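Local atomic coordinates of penicillin-binding protein activator LpoA (Escherichia coli, PDB entry 6DR3), a protein that regulates peptidoglycan synthesis from the outer membrane, being essential for the function of penicillin-binding protein 1A, whose transpeptidase activity it stimulates in vitro. Residues A19-Q24 / I34-L39; D124-L129 / D146-A151; L176-V181 / A197-R202. All coordinates share one frame; numbering follows the deposited sequence.

Contact 1 of 3, residues A19-Q24 / I34-L39; sequences AFYLQQ and INWQLL
Q24 rests its CB on the indole of W36, 3.4 Å from the centroid of the five-membered ring and 14° off the ring normal, a close CH-pi contact. The tight side of this helix pair is made by Y21, W36 and L39, all buried. There L39 CB lies over the centre of the Y21 ring, 3.7 Å from the centroid, and the rings of Y21 and W36 meet rim to rim, neither covering the other, with Y21 CD1 3.6 Å from W36 CZ3. Helices 18-25 and 30-47 follow one another in the chain and run antiparallel, the axes of the short segments inclined at 159° and only 8.3 Å apart; hairpins of this kind are the building elements of TPR-like folds, to which this amino-terminal domain belongs. The polar ends of both rings hydrogen-bond beyond the hairpin, Y21 OH with A16 N and W36 NE1 with Q5 OE1. Towards solvent the fit slackens. F20, with CG anti to the backbone N (chi1 179°), swings its ring towards the indole but meets it obliquely, F20 CE2 staying 4.1 Å from W36 CZ3. Q24, partly exposed, leads outward from its close contact at CB: the chain bends at chi2, and CG lies over the rim of the F20 ring.

Contact 2 of 3, residues D124-L129 / D146-A151; sequences DLLRAL and DATWQA
T148 OG1 is the polar atom at the centre of this otherwise apolar interface: it is hydrogen-bonded to N144 O one turn back on its own helix while L129 presses on it from across, L129 CB at 3.5 Å and L129 CD1 at 3.6 Å. The torsion explains how one side chain serves both sides. With OG1 set beside the backbone N (chi1 -54°), the hydroxyl can reach back to the carbonyl of the preceding turn, and CG2 is left to face L126, whose CD2 lies 4.2 Å from T148 CG2. N144 also reaches across through its amide, ND2 bonding to L129 O, so one residue just outside the segments serves both helices. Helices 123-132 and 138-153 are successive and antiparallel, at 163° with the segment axes 9.9 Å apart, and so form a helical hairpin near the middle of this TPR-like domain. Here leucines of one helix face small residues of the other. L129 and T148 lie alongside each other with their side chains pointing opposite ways, and the second branch of the leucine, CD2, ends 4.1 Å from A147 CB. One turn along, A151 receives two leucines on its methyl group: L126 CD2 stands 3.9 Å from A151 CB, and L125 CD2 makes a looser approach. Around the hairpin, I114 of helix 103-117 packs against L125 and L129, whereas L172 and W175 of helix 170-185 touch L126 and T148 respectively.

Contact 3 of 3, residues L176-V181 / A197-R202; sequences LDLQRV and ADWQKR
D177, L178 and V181 meet W199 and R202 in a partly buried helix-helix contact that combines a salt bridge with an aromatic packing surface, near the C-terminal end of the domain. The two helices, 170-185 and 189-202, are consecutive and nearly antiparallel, the axes of their short segments 10.4 Å apart, and they form a helical hairpin, in a domain described as having TPR-like motifs. On the outer side a single carboxylate oxygen takes two N-H groups of the arginine: R202 NH2 stands 2.7 Å from D177 OD2, and R202 NE makes a weak bond of 3.0 Å to the same D177 OD2. The oxygen lies at the guanidinium edge, close to its plane, but the carboxylate itself is turned 66° from that plane, so this is not a flat two-oxygen pairing. A bend at chi3 brings the guanidinium back across W199 CA. Its NH2 also has a methyl neighbour, V181 CG2 at 3.4 Å from R202 NH2. D177 OD2 lies at the edge of the indole too, 3.4 Å from W199 CD1, which links the polar and apolar halves. Deeper in, L178 covers one face of W199: L178 CB is 3.6 Å from the centroid of the five-membered ring, 17° off its normal. With L178 CG anti to the backbone N (chi1 -177°), the branches continue over the same face, L178 CD1 lying 3.8 Å from W199 CD2 and L178 CD2 3.9 Å from W199 CH2. The indole NE1 hydrogen-bonds back to G174 O, fixing the ring against helix 170-185. That helix in turn packs on helix 138-153 through L176, which touches L152 there.

From the N terminus, the three contacts come in series, each closing its own hairpin before the next opens; none nests or crosses. Contact 1 joins helices 18-25 and 30-47, and 9 residues lie between segments 19-24 and 34-39. In contact 2, 16 residues separate segments 124-129 and 146-151; in contact 3, 15 separate 176-181 and 197-202. Contact 1 stands apart, its centre about 33 Å from that of contact 2 and about 46 Å from that of contact 3, on the opposite side of the chain's centre from the latter. Contacts 2 and 3 do touch: W149 CZ3 packs 3.7 Å from L178 CG, joining the two hairpins side by side in this all-helical domain.

Contact 1 of 3, residues A19-Q24 / I34-L39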
loop_
_atom_site.group_PDB
_atom_site.type_symbol
_atom_site.label_atom_id
_atom_site.label_comp_id
_atom_site.label_asym_id
_atom_site.label_seq_id
_atom_site.Cartn_x
_atom_site.Cartn_y
_atom_site.Cartn_z
ATOM N N ALA A 19 0.021 -18.029 14.254
ATOM C CA ALA A 19 -0.156 -18.990 15.337
ATOM C C ALA A 19 -1.471 -18.755 16.069
ATOM O O ALA A 19 -2.197 -19.706 16.385
ATOM C CB ALA A 19 1.024 -18.910 16.305
ATOM N N PHE A 20 -1.797 -17.491 16.346
ATOM C CA PHE A 20 -3.063 -17.167 16.995
ATOM C C PHE A 20 -4.245 -17.567 16.120
ATOM O O PHE A 20 -5.167 -18.254 16.575
ATOM C CB PHE A 20 -3.105 -15.671 17.312
ATOM C CG PHE A 20 -4.378 -15.222 17.972
ATOM C CD1 PHE A 20 -4.568 -15.393 19.332
ATOM C CD2 PHE A 20 -5.376 -14.612 17.234
ATOM C CE1 PHE A 20 -5.737 -14.972 19.941
ATOM C CE2 PHE A 20 -6.545 -14.188 17.836
ATOM C CZ PHE A 20 -6.725 -14.368 19.191
ATOM N N TYR A 21 -4.231 -17.147 14.853
ATOM C CA TYR A 21 -5.340 -17.454 13.954
ATOM C C TYR A 21 -5.518 -18.957 13.782
ATOM O O TYR A 21 -6.650 -19.455 13.761
ATOM C CB TYR A 21 -5.110 -16.792 12.597
ATOM C CG TYR A 21 -5.109 -15.278 12.625
ATOM C CD1 TYR A 21 -5.956 -14.571 13.470
ATOM C CD2 TYR A 21 -4.260 -14.556 11.799
ATOM C CE1 TYR A 21 -5.954 -13.187 13.488
ATOM C CE2 TYR A 21 -4.253 -13.174 11.810
ATOM C CZ TYR A 21 -5.099 -12.495 12.655
ATOM O OH TYR A 21 -5.085 -11.117 12.662
ATOM N N LEU A 22 -4.414 -19.694 13.645
ATOM C CA LEU A 22 -4.509 -21.142 13.490
ATOM C C LEU A 22 -5.074 -21.791 14.748
ATOM O O LEU A 22 -5.846 -22.754 14.662
ATOM C CB LEU A 22 -3.137 -21.725 13.148
ATOM C CG LEU A 22 -2.582 -21.339 11.772
ATOM C CD1 LEU A 22 -1.121 -21.741 11.642
ATOM C CD2 LEU A 22 -3.408 -21.969 10.657
ATOM N N GLN A 23 -4.708 -21.275 15.922
ATOM C CA GLN A 23 -5.259 -21.804 17.166
ATOM C C GLN A 23 -6.764 -21.579 17.236
ATOM O O GLN A 23 -7.518 -22.480 17.623
ATOM C CB GLN A 23 -4.561 -21.156 18.362
ATOM C CG GLN A 23 -5.060 -21.638 19.719
ATOM C CD GLN A 23 -4.841 -23.124 19.928
ATOM O OE1 GLN A 23 -5.792 -23.904 19.977
ATOM N NE2 GLN A 23 -3.581 -23.523 20.059
ATOM N N GLN A 24 -7.221 -20.380 16.866
ATOM C CA GLN A 24 -8.654 -20.108 16.858
ATOM C C GLN A 24 -9.360 -20.943 15.800
ATOM O O GLN A 24 -10.480 -21.418 16.020
ATOM C CB GLN A 24 -8.910 -18.620 16.619
ATOM C CG GLN A 24 -8.255 -17.700 17.634
ATOM C CD GLN A 24 -8.643 -18.035 19.058
ATOM O OE1 GLN A 24 -9.824 -18.126 19.387
ATOM N NE2 GLN A 24 -7.644 -18.236 19.911
ATOM N N ILE A 34 -13.991 -20.603 8.787
ATOM C CA ILE A 34 -13.531 -20.065 7.508
ATOM C C ILE A 34 -12.876 -18.706 7.710
ATOM O O ILE A 34 -11.823 -18.415 7.129
ATOM C CB ILE A 34 -14.701 -19.987 6.507
ATOM C CG1 ILE A 34 -15.127 -21.395 6.082
ATOM C CG2 ILE A 34 -14.315 -19.153 5.277
ATOM C CD1 ILE A 34 -16.388 -21.429 5.237
ATOM N N ASN A 35 -13.489 -17.849 8.527
ATOM C CA ASN A 35 -12.930 -16.522 8.755
ATOM C C ASN A 35 -11.545 -16.613 9.386
ATOM O O ASN A 35 -10.606 -15.941 8.945
ATOM C CB ASN A 35 -13.878 -15.699 9.628
ATOM C CG ASN A 35 -15.171 -15.353 8.916
ATOM O OD1 ASN A 35 -15.215 -15.275 7.687
ATOM N ND2 ASN A 35 -16.233 -15.143 9.686
ATOM N N TRP A 36 -11.400 -17.440 10.425
ATOM C CA TRP A 36 -10.081 -17.652 11.014
ATOM C C TRP A 36 -9.112 -18.214 9.983
ATOM O O TRP A 36 -7.936 -17.832 9.948
ATOM C CB TRP A 36 -10.175 -18.591 12.217
ATOM C CG TRP A 36 -10.802 -17.987 13.449
ATOM C CD1 TRP A 36 -11.878 -18.467 14.137
ATOM C CD2 TRP A 36 -10.383 -16.802 14.140
ATOM N NE1 TRP A 36 -12.156 -17.657 15.210
ATOM C CE2 TRP A 36 -11.255 -16.626 15.234
ATOM C CE3 TRP A 36 -9.357 -15.872 13.939
ATOM C CZ2 TRP A 36 -11.133 -15.561 16.124
ATOM C CZ3 TRP A 36 -9.237 -14.813 14.827
ATOM C CH2 TRP A 36 -10.120 -14.666 15.905
ATOM N N GLN A 37 -9.592 -19.122 9.130
ATOM C CA GLN A 37 -8.734 -19.707 8.106
ATOM C C GLN A 37 -8.252 -18.649 7.124
ATOM O O GLN A 37 -7.070 -18.620 6.760
ATOM C CB GLN A 37 -9.486 -20.821 7.376
ATOM C CG GLN A 37 -8.654 -21.563 6.347
ATOM C CD GLN A 37 -9.383 -22.763 5.779
ATOM O OE1 GLN A 37 -10.474 -23.109 6.230
ATOM N NE2 GLN A 37 -8.784 -23.404 4.783
ATOM N N LEU A 38 -9.152 -17.766 6.684
ATOM C CA LEU A 38 -8.750 -16.679 5.797
ATOM C C LEU A 38 -7.710 -15.787 6.461
ATOM O O LEU A 38 -6.782 -15.305 5.803
ATOM C CB LEU A 38 -9.971 -15.858 5.388
ATOM C CG LEU A 38 -10.945 -16.529 4.417
ATOM C CD1 LEU A 38 -12.253 -15.762 4.377
ATOM C CD2 LEU A 38 -10.336 -16.623 3.025
ATOM N N LEU A 39 -7.851 -15.555 7.768
ATOM C CA LEU A 39 -6.892 -14.717 8.478
ATOM C C LEU A 39 -5.547 -15.419 8.618
ATOM O O LEU A 39 -4.493 -14.786 8.484
ATOM C CB LEU A 39 -7.452 -14.334 9.846
ATOM C CG LEU A 39 -8.506 -13.224 9.807
ATOM C CD1 LEU A 39 -9.395 -13.263 11.041
ATOM C CD2 LEU A 39 -7.821 -11.872 9.685
#

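Contact 2 of 3, residues D124-L129 / D146-A151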
loop_
_atom_site.group_PDB
_atom_site.type_symbol
_atom_site.label_atom_id
_atom_site.label_comp_id
_atom_site.label_asym_id
_atom_site.label_seq_id
_atom_site.Cartn_x
_atom_site.Cartn_y
_atom_site.Cartn_z
ATOM N N ASP A 124 2.520 4.982 -12.714
ATOM C CA ASP A 124 1.652 3.972 -12.118
ATOM C C ASP A 124 1.967 3.784 -10.640
ATOM O O ASP A 124 1.055 3.689 -9.810
ATOM C CB ASP A 124 1.799 2.649 -12.869
ATOM C CG ASP A 124 1.598 2.802 -14.365
ATOM O OD1 ASP A 124 2.494 3.359 -15.035
ATOM O OD2 ASP A 124 0.544 2.364 -14.870
ATOM N N LEU A 125 3.254 3.729 -10.290
ATOM C CA LEU A 125 3.629 3.549 -8.890
ATOM C C LEU A 125 3.226 4.755 -8.055
ATOM O O LEU A 125 2.721 4.602 -6.937
ATOM C CB LEU A 125 5.132 3.298 -8.773
ATOM C CG LEU A 125 5.677 3.183 -7.346
ATOM C CD1 LEU A 125 5.003 2.044 -6.589
ATOM C CD2 LEU A 125 7.183 2.995 -7.366
ATOM N N LEU A 126 3.450 5.963 -8.578
ATOM C CA LEU A 126 3.050 7.167 -7.858
ATOM C C LEU A 126 1.552 7.161 -7.584
ATOM O O LEU A 126 1.113 7.435 -6.462
ATOM C CB LEU A 126 3.451 8.410 -8.656
ATOM C CG LEU A 126 4.958 8.619 -8.843
ATOM C CD1 LEU A 126 5.230 9.771 -9.794
ATOM C CD2 LEU A 126 5.648 8.861 -7.508
ATOM N N ARG A 127 0.749 6.834 -8.599
ATOM C CA ARG A 127 -0.698 6.799 -8.418
ATOM C C ARG A 127 -1.099 5.773 -7.366
ATOM O O ARG A 127 -2.026 6.007 -6.582
ATOM C CB ARG A 127 -1.387 6.492 -9.748
ATOM C CG ARG A 127 -1.371 7.640 -10.749
ATOM C CD ARG A 127 -2.266 7.328 -11.940
ATOM N NE ARG A 127 -2.473 8.489 -12.808
ATOM C CZ ARG A 127 -2.035 8.605 -14.063
ATOM N NH1 ARG A 127 -1.353 7.628 -14.651
ATOM N NH2 ARG A 127 -2.291 9.715 -14.744
ATOM N N ALA A 128 -0.413 4.629 -7.330
ATOM C CA ALA A 128 -0.750 3.597 -6.354
ATOM C C ALA A 128 -0.412 4.055 -4.940
ATOM O O ALA A 128 -1.208 3.875 -4.010
ATOM C CB ALA A 128 -0.019 2.298 -6.691
ATOM N N LEU A 129 0.769 4.649 -4.759
ATOM C CA LEU A 129 1.127 5.197 -3.455
ATOM C C LEU A 129 0.155 6.291 -3.036
ATOM O O LEU A 129 -0.251 6.359 -1.869
ATOM C CB LEU A 129 2.555 5.742 -3.494
ATOM C CG LEU A 129 3.665 4.695 -3.562
ATOM C CD1 LEU A 129 4.963 5.332 -4.023
ATOM C CD2 LEU A 129 3.849 4.031 -2.207
ATOM N N ASP A 146 7.610 8.458 2.262
ATOM C CA ASP A 146 9.027 8.355 1.926
ATOM C C ASP A 146 9.252 7.540 0.661
ATOM O O ASP A 146 10.180 7.832 -0.101
ATOM C CB ASP A 146 9.797 7.744 3.094
ATOM C CG ASP A 146 9.854 8.664 4.293
ATOM O OD1 ASP A 146 9.486 9.851 4.152
ATOM O OD2 ASP A 146 10.266 8.206 5.380
ATOM N N ALA A 147 8.427 6.516 0.426
ATOM C CA ALA A 147 8.517 5.772 -0.826
ATOM C C ALA A 147 8.099 6.641 -2.004
ATOM O O ALA A 147 8.713 6.580 -3.076
ATOM C CB ALA A 147 7.656 4.513 -0.754
ATOM N N THR A 148 7.058 7.457 -1.825
ATOM C CA THR A 148 6.669 8.396 -2.871
ATOM C C THR A 148 7.822 9.331 -3.214
ATOM O O THR A 148 8.069 9.618 -4.390
ATOM C CB THR A 148 5.443 9.202 -2.433
ATOM O OG1 THR A 148 4.387 8.313 -2.046
ATOM C CG2 THR A 148 4.951 10.097 -3.567
ATOM N N TRP A 149 8.547 9.808 -2.200
ATOM C CA TRP A 149 9.639 10.735 -2.470
ATOM C C TRP A 149 10.798 10.044 -3.177
ATOM O O TRP A 149 11.387 10.611 -4.104
ATOM C CB TRP A 149 10.133 11.390 -1.183
ATOM C CG TRP A 149 11.218 12.364 -1.483
ATOM C CD1 TRP A 149 12.526 12.288 -1.105
ATOM C CD2 TRP A 149 11.097 13.548 -2.278
ATOM N NE1 TRP A 149 13.224 13.364 -1.601
ATOM C CE2 TRP A 149 12.368 14.152 -2.325
ATOM C CE3 TRP A 149 10.032 14.163 -2.946
ATOM C CZ2 TRP A 149 12.602 15.339 -3.013
ATOM C CZ3 TRP A 149 10.268 15.342 -3.627
ATOM C CH2 TRP A 149 11.542 15.918 -3.655
ATOM N N GLN A 150 11.153 8.827 -2.758
ATOM C CA GLN A 150 12.245 8.131 -3.431
ATOM C C GLN A 150 11.937 7.943 -4.909
ATOM O O GLN A 150 12.816 8.115 -5.761
ATOM C CB GLN A 150 12.527 6.779 -2.772
ATOM C CG GLN A 150 13.572 5.962 -3.542
ATOM C CD GLN A 150 14.063 4.738 -2.795
ATOM O OE1 GLN A 150 13.961 3.614 -3.289
ATOM N NE2 GLN A 150 14.619 4.950 -1.610
ATOM N N ALA A 151 10.691 7.587 -5.236
ATOM C CA ALA A 151 10.315 7.428 -6.637
ATOM C C ALA A 151 10.462 8.740 -7.394
ATOM O O ALA A 151 10.934 8.758 -8.537
ATOM C CB ALA A 151 8.882 6.904 -6.739
#

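Contact 3 of 3, residues L176-V181 / A197-R202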
loop_
_atom_site.group_PDB
_atom_site.type_symbol
_atom_site.label_atom_id
_atom_site.label_comp_id
_atom_site.label_asym_id
_atom_site.label_seq_id
_atom_site.Cartn_x
_atom_site.Cartn_y
_atom_site.Cartn_z
ATOM N N LEU A 176 4.654 16.434 -7.939
ATOM C CA LEU A 176 5.534 16.790 -9.045
ATOM C C LEU A 176 6.064 18.209 -8.903
ATOM O O LEU A 176 7.168 18.504 -9.372
ATOM C CB LEU A 176 4.794 16.628 -10.374
ATOM C CG LEU A 176 4.371 15.196 -10.718
ATOM C CD1 LEU A 176 3.518 15.184 -11.974
ATOM C CD2 LEU A 176 5.583 14.290 -10.887
ATOM N N ASP A 177 5.305 19.098 -8.260
ATOM C CA ASP A 177 5.814 20.439 -8.003
ATOM C C ASP A 177 6.972 20.403 -7.013
ATOM O O ASP A 177 7.981 21.090 -7.206
ATOM C CB ASP A 177 4.694 21.339 -7.485
ATOM C CG ASP A 177 5.091 22.799 -7.460
ATOM O OD1 ASP A 177 4.969 23.465 -8.508
ATOM O OD2 ASP A 177 5.542 23.276 -6.399
ATOM N N LEU A 178 6.851 19.605 -5.949
ATOM C CA LEU A 178 7.950 19.483 -4.998
ATOM C C LEU A 178 9.166 18.843 -5.652
ATOM O O LEU A 178 10.308 19.214 -5.357
ATOM C CB LEU A 178 7.508 18.671 -3.781
ATOM C CG LEU A 178 8.534 18.508 -2.655
ATOM C CD1 LEU A 178 8.952 19.859 -2.088
ATOM C CD2 LEU A 178 7.980 17.619 -1.552
ATOM N N GLN A 179 8.937 17.870 -6.537
ATOM C CA GLN A 179 10.027 17.296 -7.320
ATOM C C GLN A 179 10.810 18.389 -8.038
ATOM O O GLN A 179 12.046 18.405 -8.013
ATOM C CB GLN A 179 9.462 16.287 -8.321
ATOM C CG GLN A 179 10.509 15.486 -9.076
ATOM C CD GLN A 179 9.894 14.616 -10.158
ATOM O OE1 GLN A 179 9.029 15.063 -10.912
ATOM N NE2 GLN A 179 10.329 13.364 -10.232
ATOM N N ARG A 180 10.099 19.318 -8.685
ATOM C CA ARG A 180 10.769 20.407 -9.391
ATOM C C ARG A 180 11.519 21.313 -8.424
ATOM O O ARG A 180 12.638 21.752 -8.715
ATOM C CB ARG A 180 9.752 21.216 -10.197
ATOM C CG ARG A 180 9.412 20.615 -11.550
ATOM C CD ARG A 180 9.736 21.581 -12.678
ATOM N NE ARG A 180 11.147 21.959 -12.692
ATOM C CZ ARG A 180 11.675 22.864 -13.512
ATOM N NH1 ARG A 180 10.911 23.496 -14.394
ATOM N NH2 ARG A 180 12.970 23.141 -13.448
ATOM N N VAL A 181 10.915 21.620 -7.274
ATOM C CA VAL A 181 11.627 22.368 -6.242
ATOM C C VAL A 181 12.944 21.681 -5.921
ATOM O O VAL A 181 13.975 22.336 -5.717
ATOM C CB VAL A 181 10.743 22.521 -4.988
ATOM C CG1 VAL A 181 11.529 23.139 -3.833
ATOM C CG2 VAL A 181 9.517 23.366 -5.305
ATOM N N ALA A 197 9.263 25.122 2.356
ATOM C CA ALA A 197 8.284 25.854 3.153
ATOM C C ALA A 197 7.247 26.527 2.264
ATOM O O ALA A 197 6.050 26.522 2.582
ATOM C CB ALA A 197 8.990 26.885 4.033
ATOM N N ASP A 198 7.682 27.111 1.145
ATOM C CA ASP A 198 6.732 27.725 0.224
ATOM C C ASP A 198 5.850 26.673 -0.437
ATOM O O ASP A 198 4.648 26.893 -0.628
ATOM C CB ASP A 198 7.473 28.546 -0.832
ATOM C CG ASP A 198 8.079 29.819 -0.264
ATOM O OD1 ASP A 198 7.626 30.281 0.806
ATOM O OD2 ASP A 198 9.007 30.363 -0.898
ATOM N N TRP A 199 6.424 25.517 -0.786
ATOM C CA TRP A 199 5.620 24.442 -1.358
ATOM C C TRP A 199 4.535 23.997 -0.388
ATOM O O TRP A 199 3.390 23.760 -0.791
ATOM C CB TRP A 199 6.510 23.256 -1.738
ATOM C CG TRP A 199 5.729 22.051 -2.163
ATOM C CD1 TRP A 199 5.206 21.808 -3.397
ATOM C CD2 TRP A 199 5.376 20.926 -1.348
ATOM N NE1 TRP A 199 4.549 20.600 -3.405
ATOM C CE2 TRP A 199 4.637 20.040 -2.157
ATOM C CE3 TRP A 199 5.612 20.582 -0.014
ATOM C CZ2 TRP A 199 4.138 18.830 -1.679
ATOM C CZ3 TRP A 199 5.112 19.379 0.461
ATOM C CH2 TRP A 199 4.385 18.519 -0.370
ATOM N N GLN A 200 4.877 23.878 0.895
ATOM C CA GLN A 200 3.888 23.481 1.892
ATOM C C GLN A 200 2.705 24.438 1.896
ATOM O O GLN A 200 1.560 24.022 2.105
ATOM C CB GLN A 200 4.539 23.416 3.274
ATOM C CG GLN A 200 5.517 22.255 3.438
ATOM C CD GLN A 200 6.209 22.247 4.789
ATOM O OE1 GLN A 200 6.963 23.162 5.121
ATOM N NE2 GLN A 200 5.957 21.208 5.574
ATOM N N LYS A 201 2.959 25.724 1.655
ATOM C CA LYS A 201 1.886 26.705 1.579
ATOM C C LYS A 201 1.227 26.738 0.206
ATOM O O LYS A 201 0.137 27.302 0.071
ATOM C CB LYS A 201 2.423 28.092 1.938
ATOM C CG LYS A 201 2.684 28.267 3.425
ATOM C CD LYS A 201 3.590 29.453 3.715
ATOM C CE LYS A 201 3.665 29.727 5.211
ATOM N NZ LYS A 201 4.769 30.662 5.570
ATOM N N ARG A 202 1.863 26.150 -0.810
ATOM C CA ARG A 202 1.229 26.018 -2.118
ATOM C C ARG A 202 0.240 24.860 -2.141
ATOM O O ARG A 202 -0.857 24.989 -2.694
ATOM C CB ARG A 202 2.284 25.808 -3.204
ATOM C CG ARG A 202 2.849 27.078 -3.799
ATOM C CD ARG A 202 3.406 26.809 -5.190
ATOM N NE ARG A 202 4.508 25.854 -5.187
ATOM C CZ ARG A 202 5.746 26.133 -4.792
ATOM N NH1 ARG A 202 6.055 27.344 -4.346
ATOM N NH2 ARG A 202 6.680 25.194 -4.836
#